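Local coordinates for dioxygenase (PDB 5V2D), which probably cleaves the central double bond of lignin-derived stilbenes with dioxygen at an iron centre, much like the related carotenoid-cleaving oxygenases, at residues 141-146 / 185-190; 197-202 / 213-218. All coordinates share one frame; numbering follows the deposited sequence.

Contact 1: residues 141-146 / 185-190; sequences NTSVIP and FTAHPK. With FE (Fe (III) ion), chain E.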
loop_
_atom_site.group_PDB
_atom_site.type_symbol
_atom_site.label_atom_id
_atom_site.label_comp_id
_atom_site.label_asym_id
_atom_site.label_seq_id
_atom_site.Cartn_x
_atom_site.Cartn_y
_atom_site.Cartn_z
ATOM N N ASN A 141 -6.678 0.574 6.930
ATOM C CA ASN A 141 -7.102 0.276 5.561
ATOM C C ASN A 141 -6.042 0.086 4.494
ATOM O O ASN A 141 -6.412 -0.017 3.319
ATOM C CB ASN A 141 -8.113 1.330 5.131
ATOM C CG ASN A 141 -7.499 2.647 4.804
ATOM O OD1 ASN A 141 -6.332 2.870 5.057
ATOM N ND2 ASN A 141 -8.315 3.548 4.215
ATOM N N THR A 142 -4.751 0.089 4.883
ATOM C CA THR A 142 -3.691 0.247 3.894
ATOM C C THR A 142 -2.904 -0.994 3.607
ATOM O O THR A 142 -2.650 -1.316 2.412
ATOM C CB THR A 142 -2.786 1.436 4.268
ATOM O OG1 THR A 142 -3.585 2.616 4.284
ATOM C CG2 THR A 142 -1.692 1.657 3.267
ATOM N N SER A 143 -2.496 -1.732 4.644
ATOM C CA SER A 143 -1.799 -2.991 4.428
ATOM C C SER A 143 -2.187 -4.016 5.429
ATOM O O SER A 143 -2.761 -3.735 6.466
ATOM C CB SER A 143 -0.264 -2.827 4.600
ATOM O OG SER A 143 0.267 -1.911 3.657
ATOM N N VAL A 144 -1.795 -5.260 5.137
ATOM C CA VAL A 144 -1.944 -6.368 6.054
ATOM C C VAL A 144 -0.660 -7.149 6.082
ATOM O O VAL A 144 0.022 -7.265 5.063
ATOM C CB VAL A 144 -3.161 -7.261 5.698
ATOM C CG1 VAL A 144 -4.470 -6.616 6.088
ATOM C CG2 VAL A 144 -3.200 -7.593 4.202
ATOM N N ILE A 145 -0.288 -7.673 7.247
ATOM C CA ILE A 145 0.893 -8.536 7.352
ATOM C C ILE A 145 0.730 -9.486 8.515
ATOM O O ILE A 145 0.191 -9.094 9.539
ATOM C CB ILE A 145 2.178 -7.693 7.510
ATOM C CG1 ILE A 145 3.377 -8.482 7.103
ATOM C CG2 ILE A 145 2.367 -7.156 8.945
ATOM C CD1 ILE A 145 4.640 -7.673 7.040
ATOM N N PRO A 146 1.148 -10.758 8.362
ATOM C CA PRO A 146 1.133 -11.664 9.528
ATOM C C PRO A 146 2.269 -11.342 10.477
ATOM O O PRO A 146 3.372 -11.091 10.056
ATOM C CB PRO A 146 1.396 -13.091 8.917
ATOM C CG PRO A 146 1.260 -12.911 7.478
ATOM C CD PRO A 146 1.632 -11.464 7.182
ATOM N N PHE A 185 2.219 4.032 13.479
ATOM C CA PHE A 185 3.031 2.899 13.035
ATOM C C PHE A 185 2.840 2.736 11.547
ATOM O O PHE A 185 1.700 2.829 11.084
ATOM C CB PHE A 185 2.550 1.704 13.807
ATOM C CG PHE A 185 3.438 0.503 13.722
ATOM C CD1 PHE A 185 4.465 0.296 14.645
ATOM C CD2 PHE A 185 3.227 -0.470 12.738
ATOM C CE1 PHE A 185 5.241 -0.834 14.580
ATOM C CE2 PHE A 185 4.007 -1.593 12.691
ATOM C CZ PHE A 185 5.021 -1.782 13.627
ATOM N N THR A 186 3.890 2.492 10.800
ATOM C CA THR A 186 3.796 2.456 9.333
ATOM C C THR A 186 2.814 1.432 8.836
ATOM O O THR A 186 2.604 0.390 9.495
ATOM C CB THR A 186 5.189 2.161 8.713
ATOM O OG1 THR A 186 5.152 2.301 7.315
ATOM C CG2 THR A 186 5.685 0.817 9.074
ATOM N N ALA A 187 2.280 1.663 7.641
ATOM C CA ALA A 187 1.570 0.598 6.921
ATOM C C ALA A 187 2.525 -0.126 5.958
ATOM O O ALA A 187 2.073 -0.988 5.227
ATOM C CB ALA A 187 0.392 1.195 6.171
ATOM N N HIS A 188 3.822 0.190 5.942
ATOM C CA HIS A 188 4.766 -0.525 5.104
ATOM C C HIS A 188 5.908 -1.208 5.876
ATOM O O HIS A 188 7.066 -1.004 5.535
ATOM C CB HIS A 188 5.290 0.368 4.005
ATOM C CG HIS A 188 4.326 0.458 2.876
ATOM N ND1 HIS A 188 4.107 -0.635 2.076
ATOM C CD2 HIS A 188 3.506 1.436 2.433
ATOM C CE1 HIS A 188 3.155 -0.326 1.192
ATOM N NE2 HIS A 188 2.810 0.934 1.360
ATOM N N PRO A 189 5.576 -2.007 6.890
ATOM C CA PRO A 189 6.597 -2.785 7.524
ATOM C C PRO A 189 7.090 -3.854 6.578
ATOM O O PRO A 189 6.367 -4.175 5.578
ATOM C CB PRO A 189 5.855 -3.420 8.694
ATOM C CG PRO A 189 4.471 -3.657 8.193
ATOM C CD PRO A 189 4.221 -2.414 7.319
ATOM N N LYS A 190 8.278 -4.372 6.838
ATOM C CA LYS A 190 8.835 -5.476 6.029
ATOM C C LYS A 190 9.135 -6.642 6.951
ATOM O O LYS A 190 9.455 -6.436 8.118
ATOM C CB LYS A 190 10.166 -5.068 5.444
ATOM C CG LYS A 190 10.333 -3.727 4.780
ATOM C CD LYS A 190 9.523 -3.642 3.566
ATOM C CE LYS A 190 9.725 -2.248 2.968
ATOM N NZ LYS A 190 8.524 -1.895 2.190
HETATM FE FE FE E . 1.438 1.980 0.115
HETATM O O HOH W 1 -0.302 2.847 -0.575
#

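Contact 2: residues 197-202 / 213-218; sequences NLLAFS and LVYFEL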
loop_
_atom_site.group_PDB
_atom_site.type_symbol
_atom_site.label_atom_id
_atom_site.label_comp_id
_atom_site.label_asym_id
_atom_site.label_seq_id
_atom_site.Cartn_x
_atom_site.Cartn_y
_atom_site.Cartn_z
ATOM N N ASN A 197 12.127 -11.176 11.553
ATOM C CA ASN A 197 11.878 -9.939 12.290
ATOM C C ASN A 197 10.937 -9.015 11.472
ATOM O O ASN A 197 11.010 -8.953 10.231
ATOM C CB ASN A 197 13.143 -9.176 12.578
ATOM C CG ASN A 197 14.055 -9.868 13.629
ATOM O OD1 ASN A 197 13.694 -10.888 14.186
ATOM N ND2 ASN A 197 15.176 -9.266 13.912
ATOM N N LEU A 198 10.158 -8.222 12.214
ATOM C CA LEU A 198 9.306 -7.180 11.650
ATOM C C LEU A 198 10.067 -5.915 11.719
ATOM O O LEU A 198 10.468 -5.483 12.805
ATOM C CB LEU A 198 7.995 -7.085 12.409
ATOM C CG LEU A 198 6.934 -6.125 11.874
ATOM C CD1 LEU A 198 6.465 -6.665 10.545
ATOM C CD2 LEU A 198 5.769 -6.101 12.806
ATOM N N LEU A 199 10.317 -5.325 10.560
ATOM C CA LEU A 199 11.063 -4.093 10.427
ATOM C C LEU A 199 10.040 -3.002 10.133
ATOM O O LEU A 199 9.229 -3.116 9.177
ATOM C CB LEU A 199 12.034 -4.193 9.305
ATOM C CG LEU A 199 12.842 -5.542 9.257
ATOM C CD1 LEU A 199 13.907 -5.470 8.163
ATOM C CD2 LEU A 199 13.549 -5.885 10.537
ATOM N N ALA A 200 9.974 -1.970 10.970
ATOM C CA ALA A 200 8.933 -1.009 10.871
ATOM C C ALA A 200 9.443 0.387 11.281
ATOM O O ALA A 200 10.602 0.550 11.600
ATOM C CB ALA A 200 7.769 -1.453 11.759
ATOM N N PHE A 201 8.561 1.374 11.211
ATOM C CA PHE A 201 8.956 2.736 11.542
ATOM C C PHE A 201 7.713 3.552 11.829
ATOM O O PHE A 201 6.582 3.074 11.611
ATOM C CB PHE A 201 9.813 3.354 10.449
ATOM C CG PHE A 201 9.051 3.712 9.211
ATOM C CD1 PHE A 201 8.499 5.034 9.046
ATOM C CD2 PHE A 201 8.843 2.797 8.210
ATOM C CE1 PHE A 201 7.746 5.332 7.937
ATOM C CE2 PHE A 201 8.096 3.130 7.069
ATOM C CZ PHE A 201 7.560 4.383 6.920
ATOM N N SER A 202 7.906 4.784 12.293
ATOM C CA SER A 202 6.802 5.743 12.535
ATOM C C SER A 202 7.252 7.159 12.129
ATOM O O SER A 202 8.429 7.512 12.358
ATOM C CB SER A 202 6.453 5.721 14.013
ATOM O OG SER A 202 5.666 6.863 14.358
ATOM N N LEU A 213 10.909 10.835 13.877
ATOM C CA LEU A 213 10.952 9.611 13.088
ATOM C C LEU A 213 11.510 8.544 13.962
ATOM O O LEU A 213 12.419 8.796 14.752
ATOM C CB LEU A 213 11.902 9.788 11.926
ATOM C CG LEU A 213 11.491 10.849 10.917
ATOM C CD1 LEU A 213 12.483 10.875 9.769
ATOM C CD2 LEU A 213 10.153 10.542 10.303
ATOM N N VAL A 214 11.021 7.318 13.851
ATOM C CA VAL A 214 11.560 6.215 14.649
ATOM C C VAL A 214 11.657 4.973 13.815
ATOM O O VAL A 214 10.644 4.649 13.141
ATOM C CB VAL A 214 10.616 5.760 15.798
ATOM C CG1 VAL A 214 11.356 4.993 16.867
ATOM C CG2 VAL A 214 9.713 6.811 16.270
ATOM N N TYR A 215 12.780 4.252 13.896
ATOM C CA TYR A 215 12.885 2.876 13.365
ATOM C C TYR A 215 12.627 1.866 14.490
ATOM O O TYR A 215 13.091 2.078 15.611
ATOM C CB TYR A 215 14.283 2.637 12.762
ATOM C CG TYR A 215 14.496 1.225 12.350
ATOM C CD1 TYR A 215 13.732 0.684 11.357
ATOM C CD2 TYR A 215 15.416 0.412 12.977
ATOM C CE1 TYR A 215 13.868 -0.621 10.975
ATOM C CE2 TYR A 215 15.600 -0.883 12.589
ATOM C CZ TYR A 215 14.818 -1.409 11.590
ATOM O OH TYR A 215 14.921 -2.724 11.218
ATOM N N PHE A 216 11.880 0.813 14.211
ATOM C CA PHE A 216 11.618 -0.288 15.100
ATOM C C PHE A 216 11.984 -1.628 14.478
ATOM O O PHE A 216 11.636 -1.880 13.318
ATOM C CB PHE A 216 10.117 -0.427 15.409
ATOM C CG PHE A 216 9.521 0.738 16.056
ATOM C CD1 PHE A 216 8.518 1.494 15.411
ATOM C CD2 PHE A 216 9.893 1.062 17.346
ATOM C CE1 PHE A 216 7.905 2.551 16.071
ATOM C CE2 PHE A 216 9.283 2.164 18.010
ATOM C CZ PHE A 216 8.294 2.906 17.338
ATOM N N GLU A 217 12.584 -2.524 15.299
ATOM C CA GLU A 217 12.840 -3.864 14.880
ATOM C C GLU A 217 12.320 -4.825 15.921
ATOM O O GLU A 217 12.765 -4.783 17.088
ATOM C CB GLU A 217 14.317 -4.055 14.596
ATOM C CG GLU A 217 14.594 -5.461 14.031
ATOM C CD GLU A 217 15.827 -5.536 13.106
ATOM O OE1 GLU A 217 16.124 -6.713 12.827
ATOM O OE2 GLU A 217 16.424 -4.509 12.625
ATOM N N LEU A 218 11.389 -5.708 15.506
ATOM C CA LEU A 218 10.738 -6.675 16.347
ATOM C C LEU A 218 11.020 -8.116 15.961
ATOM O O LEU A 218 11.139 -8.451 14.771
ATOM C CB LEU A 218 9.228 -6.457 16.450
ATOM C CG LEU A 218 8.794 -5.060 16.979
ATOM C CD1 LEU A 218 8.087 -4.262 15.915
ATOM C CD2 LEU A 218 7.953 -5.145 18.215
#

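Contact 1: residues 141-146 / 185-190
S143 and A187 bring the two backbones closest, their CA atoms 5.5 Å apart, where the start of strand 143-147 meets the irregular segment 185-190. The S143 hydroxyl donates to the carbonyl oxygen of A187, OG to O 2.6 Å, from 18° off the carbonyl plane. With OG anti to the carbonyl carbon (chi1 -61°), the short side chain reaches this oxygen, and OG also stands over one face of the H188 ring, offset toward its rim. Replacing this serine by alanine removes the hydroxyl and is likely to leave the A187 carbonyl without this donor and the turn before H188 less firmly held. Beside it, the methyl CG2 of T142 meets A187 CB at 3.6 Å, a small-on-small fit suited to the close backbones, while T142 OG1 donates to N141 OD1. I145 brings CG2 and CD1 against P189 CG, the two side chains sliding past each other in opposite directions. Within 185-190, H188 N donates to T186 OG1, closing an ST turn. The histidine's NE2 binds the iron at 2.1 Å, with H239, H304, H495 and a water as further ligands. Serine and ST turn thus fasten the backbone flanking a metal ligand, which probably helps fix the imidazole's approach to iron.

Contact 2: residues 197-202 / 213-218
Strands 198-203 and 212-218 form an antiparallel beta hairpin, the two middle strands of a four-stranded sheet. Six backbone hydrogen bonds join the pairs L198-L218, A200-F216 and S202-V214; that from A200 N to F216 O is 2.9 Å long. The face bearing these pairs is largely apolar: A200, with just a methyl, suits a place where the F185 ring packs on it, and F216 CE1 reaches S202 CB at 4.0 Å. The S202 hydroxyl is hydrogen-bonded to the T184 hydroxyl. On the face of L199, F201, Y215 and E217, the leucine lies alongside both tyrosine and glutamate, its CD2 3.5 Å from Y215 OH, its CB at the ring's edge. Y215 OH donates to E217 OE2 at 2.7 Å, from above the carboxylate plane. The other oxygen, OE1, uses its anti lone pair to take a nearly straight bond (168°) from N197 ND2 at 2.9 Å, and R284 adds a salt bridge there. An extended chain, with CG anti to the backbone N (chi1 -175°), carries the carboxylate to these partners, which probably stabilise its negative charge in buried surroundings. Such a four-stranded antiparallel sheet is a blade of the beta-propeller characteristic of carotenoid-cleavage oxygenases.

Contact 1 closes before contact 2 opens along the chain, and their centres lie 11 Å apart. Segment 185-190 is the bridge between them: it follows the blade-like sheet that starts with strand 143-147 and leads into strand 190-191, the edge of the sheet whose middle strands form contact 2. Probable backbone hydrogen bonds tie it to the hairpin, from L199 N to K190 O and from T186 N to F201 O. The centre of contact 1 lies about 8 Å from the centre of the chain, that of contact 2 about 17 Å. The metal-binding segment is thus tied to the sheet of strand 143-147 and to that of strands 198-203 and 212-218, as suits a propeller with iron at its axis.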